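Local coordinates for cerato-platanin-like protein (Moniliophthora perniciosa, PDB 3SUK) that is of unknown function but belongs to the secreted cerato-platanin family of fungal proteins, which have a double-psi beta-barrel fold, at residues N29-S32 / Q33-T37; S51-G55 / F56-A60. All blocks are in the same frame, centred on the assembly; numbering follows the deposited sequence.

Contact 1. Residues N29-S32 / Q33-T37; sequences NGLS and QRFPT
An alpha-turn folds the surface loop between strands 4-8 and 47-50 back on itself, bringing Leu31 against Phe35 four residues later. The closing bond runs from Phe35 N to Leu31 O, 2.8 Å long with an angle of 166° at the hydrogen, and the donor lies almost straight out from the end of the carbonyl. Beside this backbone link the side chains meet loosely, Leu31 CB lying 4.4 Å from Phe35 CD2. A water gives the turn a second closure: Gly30 O accepts from it at 2.8 Å, while Arg34 N donates to it at 3.0 Å. In this way a backbone carbonyl and an amide too far apart to bond directly are both served.

The turn illustrates how one helical revolution can stand alone in a loop of the double-psi barrel protein. Ser32, Gln33 and Arg34 keep helical backbone angles, but Phe35 swings toward an extended conformation, and Pro36, lacking an N-H, cannot offer the next bond of the series. Ser32 O receives instead a CA-H...O contact from Pro36 CA at 3.5 Å.

Within the second half, Arg34 and Phe35 lie together. Arg34 CB sits over one face of the phenyl ring, offset toward its rim, and a bend at chi3 (70°) brings the guanidinium round so that Phe35 CE2 lies 3.8 Å above its plane. Arg34 NH2 then forms a salt bridge with the C-terminal carboxylate of Leu125, a residue that the phenyl ring also touches. On another flank of the turn, Ser32 OG hydrogen-bonds Asn20 OD1, and the backbones of Leu31 and Ser32 pair with Cys24 and Ser25.

Contact 2. Residues S51-G55 / F56-A60; sequences SDIGG and FNSPA
Ile53 and Ala60 meet across the base of a loop, with Ile53 CG1 3.9 Å from Ala60 CB. The other branch of the isoleucine, CG2, packs at the same distance against Ser58 CB, so the two branches touch the returning chain at two points, CG2 at Ser58 and CG1 at Ala60. Ala60 CB also presses on the backbone of the outgoing limb of the loop, 3.4 Å from Asp52 O.

A type II beta turn from Gly55 to Ser58 reverses the chain between them. Its closing bond, Ser58 N to Gly55 O, is weak: 3.2 Å long and bent to 131° at the hydrogen. Asn57 takes the third position of the turn with a positive phi, as this turn type requires, and Gly55 enters it with backbone angles that are open chiefly to a residue without CB.

Ser58 then ties the two sides together through its hydroxyl. With OG anti to its own backbone nitrogen (chi1 169°), the oxygen accepts from Ala60 N at 3.0 Å, forming an ST turn that carries the chain round Pro59. The same OG lies 2.7 Å from a water, which in turn accepts a bond from Gly54 N.

Farther out, the loop is held by the barrel and its neighbours. Asp52 OD2 bonds Tyr65 OH of strand 64-71, Ile53 O meets His85 ND1, and the Ile53 side chain rests on Cys24, whose disulfide partner is Cys61, the residue that follows Ala60.

Because the direct bond across the turn is weak, the hydroxyl of Ser58 probably contributes to closure, satisfying one amide itself and reaching a second through water, while the apolar contact of Ile53 with Ala60, both buried, adds packing between the two limbs.

Both contacts are tight chain reversals in loops that flank strand 47-50 of the barrel: contact 1 comes before it, in the loop from strand 4-8, and contact 2 after it, on the way to strand 64-71. They are closed in series along the chain, and their centres lie 14 Å apart. They nevertheless touch directly: Asn29 N probably donates a hydrogen bond to Asn57 OD1, and Asn29 CB packs against Ser58 O. The Cys24-Cys61 disulfide joins the same two loops covalently. The pair is an example of how irregular loops in a small secreted protein can be cross-linked, which probably helps to stabilise them.

Contact 1. Residues N29-S32 / Q33-T37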
# COMPACT_ATOMS: atom_id res chain seq x y z
N ASN A 29 -6.48 -10.63 -12.84
CA ASN A 29 -6.50 -9.71 -11.68
C ASN A 29 -5.44 -8.59 -11.68
O ASN A 29 -5.35 -7.81 -10.79
CB ASN A 29 -6.45 -10.50 -10.37
CG ASN A 29 -7.70 -11.28 -10.13
OD1 ASN A 29 -8.76 -10.75 -10.13
ND2 ASN A 29 -7.57 -12.56 -9.92
N GLY A 30 -4.65 -8.52 -12.74
CA GLY A 30 -3.60 -7.53 -12.84
C GLY A 30 -4.09 -6.11 -13.01
O GLY A 30 -5.18 -5.88 -13.46
N LEU A 31 -3.28 -5.19 -12.56
CA LEU A 31 -3.61 -3.79 -12.55
C LEU A 31 -3.00 -2.96 -13.66
O LEU A 31 -3.33 -1.84 -13.80
CB LEU A 31 -3.23 -3.16 -11.21
CG LEU A 31 -3.96 -3.77 -10.00
CD1 LEU A 31 -3.41 -3.19 -8.70
CD2 LEU A 31 -5.42 -3.53 -10.08
N SER A 32 -2.12 -3.57 -14.45
CA SER A 32 -1.34 -2.79 -15.44
C SER A 32 -2.23 -2.09 -16.48
O SER A 32 -1.90 -1.07 -16.96
CB SER A 32 -0.30 -3.66 -16.16
OG SER A 32 0.77 -3.92 -15.30
N GLN A 33 -3.32 -2.70 -16.89
CA GLN A 33 -4.20 -2.01 -17.86
C GLN A 33 -4.93 -0.81 -17.25
O GLN A 33 -5.09 0.21 -17.85
CB GLN A 33 -5.14 -2.95 -18.58
CG GLN A 33 -4.47 -3.81 -19.61
CD GLN A 33 -3.60 -3.01 -20.56
OE1 GLN A 33 -4.05 -2.05 -21.15
NE2 GLN A 33 -2.31 -3.40 -20.68
N ARG A 34 -5.40 -0.99 -16.03
CA ARG A 34 -6.08 0.06 -15.32
C ARG A 34 -5.16 1.20 -14.94
O ARG A 34 -5.49 2.35 -15.12
CB ARG A 34 -6.77 -0.53 -14.06
CG ARG A 34 -7.82 -1.63 -14.34
CD ARG A 34 -8.43 -2.19 -13.08
NE ARG A 34 -9.26 -1.18 -12.49
CZ ARG A 34 -9.90 -1.31 -11.36
NH1 ARG A 34 -9.80 -2.41 -10.66
NH2 ARG A 34 -10.64 -0.32 -10.94
N PHE A 35 -4.02 0.83 -14.36
CA PHE A 35 -3.07 1.79 -13.80
C PHE A 35 -1.66 1.45 -14.26
O PHE A 35 -0.96 0.71 -13.63
CB PHE A 35 -3.15 1.72 -12.25
CG PHE A 35 -4.57 1.85 -11.73
CD1 PHE A 35 -5.24 3.07 -11.80
CD2 PHE A 35 -5.22 0.77 -11.20
CE1 PHE A 35 -6.53 3.17 -11.37
CE2 PHE A 35 -6.50 0.90 -10.77
CZ PHE A 35 -7.15 2.07 -10.86
N PRO A 36 -1.24 2.00 -15.38
CA PRO A 36 0.06 1.62 -15.95
C PRO A 36 1.29 1.98 -15.09
O PRO A 36 2.30 1.35 -15.16
CB PRO A 36 0.09 2.33 -17.33
CG PRO A 36 -1.27 2.62 -17.66
CD PRO A 36 -2.04 2.80 -16.32
N THR A 37 1.14 3.01 -14.30
CA THR A 37 2.19 3.47 -13.42
C THR A 37 1.73 3.63 -11.95
O THR A 37 0.57 3.83 -11.69
CB THR A 37 2.73 4.86 -13.84
OG1 THR A 37 1.69 5.81 -13.74
CG2 THR A 37 3.34 4.88 -15.25
O HOH W 1 -5.45 -3.90 -15.38

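Contact 2. Residues S51-G55 / F56-A60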
# COMPACT_ATOMS: atom_id res chain seq x y z
N SER A 51 0.89 -8.74 2.26
CA SER A 51 0.91 -10.20 2.38
C SER A 51 -0.42 -10.82 1.98
O SER A 51 -0.50 -12.00 1.73
CB SER A 51 1.34 -10.64 3.78
OG SER A 51 0.65 -10.01 4.80
N ASP A 52 -1.45 -10.00 1.87
CA ASP A 52 -2.75 -10.46 1.34
C ASP A 52 -2.63 -10.86 -0.12
O ASP A 52 -3.41 -11.61 -0.61
CB ASP A 52 -3.88 -9.43 1.51
CG ASP A 52 -4.37 -9.30 2.93
OD1 ASP A 52 -3.90 -10.00 3.79
OD2 ASP A 52 -5.26 -8.50 3.14
N ILE A 53 -1.68 -10.26 -0.81
CA ILE A 53 -1.43 -10.56 -2.19
C ILE A 53 -0.32 -11.65 -2.24
O ILE A 53 0.81 -11.40 -1.95
CB ILE A 53 -0.99 -9.28 -2.97
CG1 ILE A 53 -2.19 -8.33 -3.14
CG2 ILE A 53 -0.42 -9.65 -4.31
CD1 ILE A 53 -1.82 -6.90 -3.51
N GLY A 54 -0.75 -12.86 -2.57
CA GLY A 54 0.12 -14.02 -2.66
C GLY A 54 1.17 -13.90 -3.73
O GLY A 54 2.23 -14.44 -3.63
N GLY A 55 0.82 -13.25 -4.82
CA GLY A 55 1.67 -13.16 -5.98
C GLY A 55 0.82 -12.84 -7.19
O GLY A 55 -0.28 -12.33 -7.05
N PHE A 56 1.30 -13.22 -8.36
CA PHE A 56 0.66 -12.96 -9.64
C PHE A 56 -0.76 -13.42 -9.66
O PHE A 56 -1.08 -14.45 -9.21
CB PHE A 56 1.37 -13.80 -10.71
CG PHE A 56 0.88 -13.55 -12.09
CD1 PHE A 56 1.24 -12.43 -12.77
CD2 PHE A 56 0.05 -14.43 -12.69
CE1 PHE A 56 0.76 -12.19 -14.05
CE2 PHE A 56 -0.42 -14.18 -13.96
CZ PHE A 56 -0.05 -13.05 -14.61
N ASN A 57 -1.62 -12.57 -10.21
CA ASN A 57 -3.02 -12.85 -10.44
C ASN A 57 -3.82 -13.03 -9.16
O ASN A 57 -4.86 -13.62 -9.14
CB ASN A 57 -3.21 -14.02 -11.44
CG ASN A 57 -4.58 -14.05 -12.03
OD1 ASN A 57 -5.16 -13.03 -12.26
ND2 ASN A 57 -5.12 -15.24 -12.19
N SER A 58 -3.33 -12.45 -8.07
CA SER A 58 -4.05 -12.60 -6.83
C SER A 58 -5.38 -11.85 -6.92
O SER A 58 -5.40 -10.75 -7.41
CB SER A 58 -3.24 -11.98 -5.71
OG SER A 58 -4.03 -11.88 -4.57
N PRO A 59 -6.46 -12.41 -6.40
CA PRO A 59 -7.71 -11.66 -6.35
C PRO A 59 -7.64 -10.49 -5.37
O PRO A 59 -8.53 -9.71 -5.41
CB PRO A 59 -8.74 -12.70 -5.93
CG PRO A 59 -7.94 -13.62 -5.06
CD PRO A 59 -6.65 -13.76 -5.82
N ALA A 60 -6.59 -10.40 -4.55
CA ALA A 60 -6.41 -9.30 -3.62
C ALA A 60 -5.68 -8.09 -4.26
O ALA A 60 -5.58 -7.05 -3.68
CB ALA A 60 -5.70 -9.77 -2.37
O HOH W 2 -3.38 -14.04 -3.14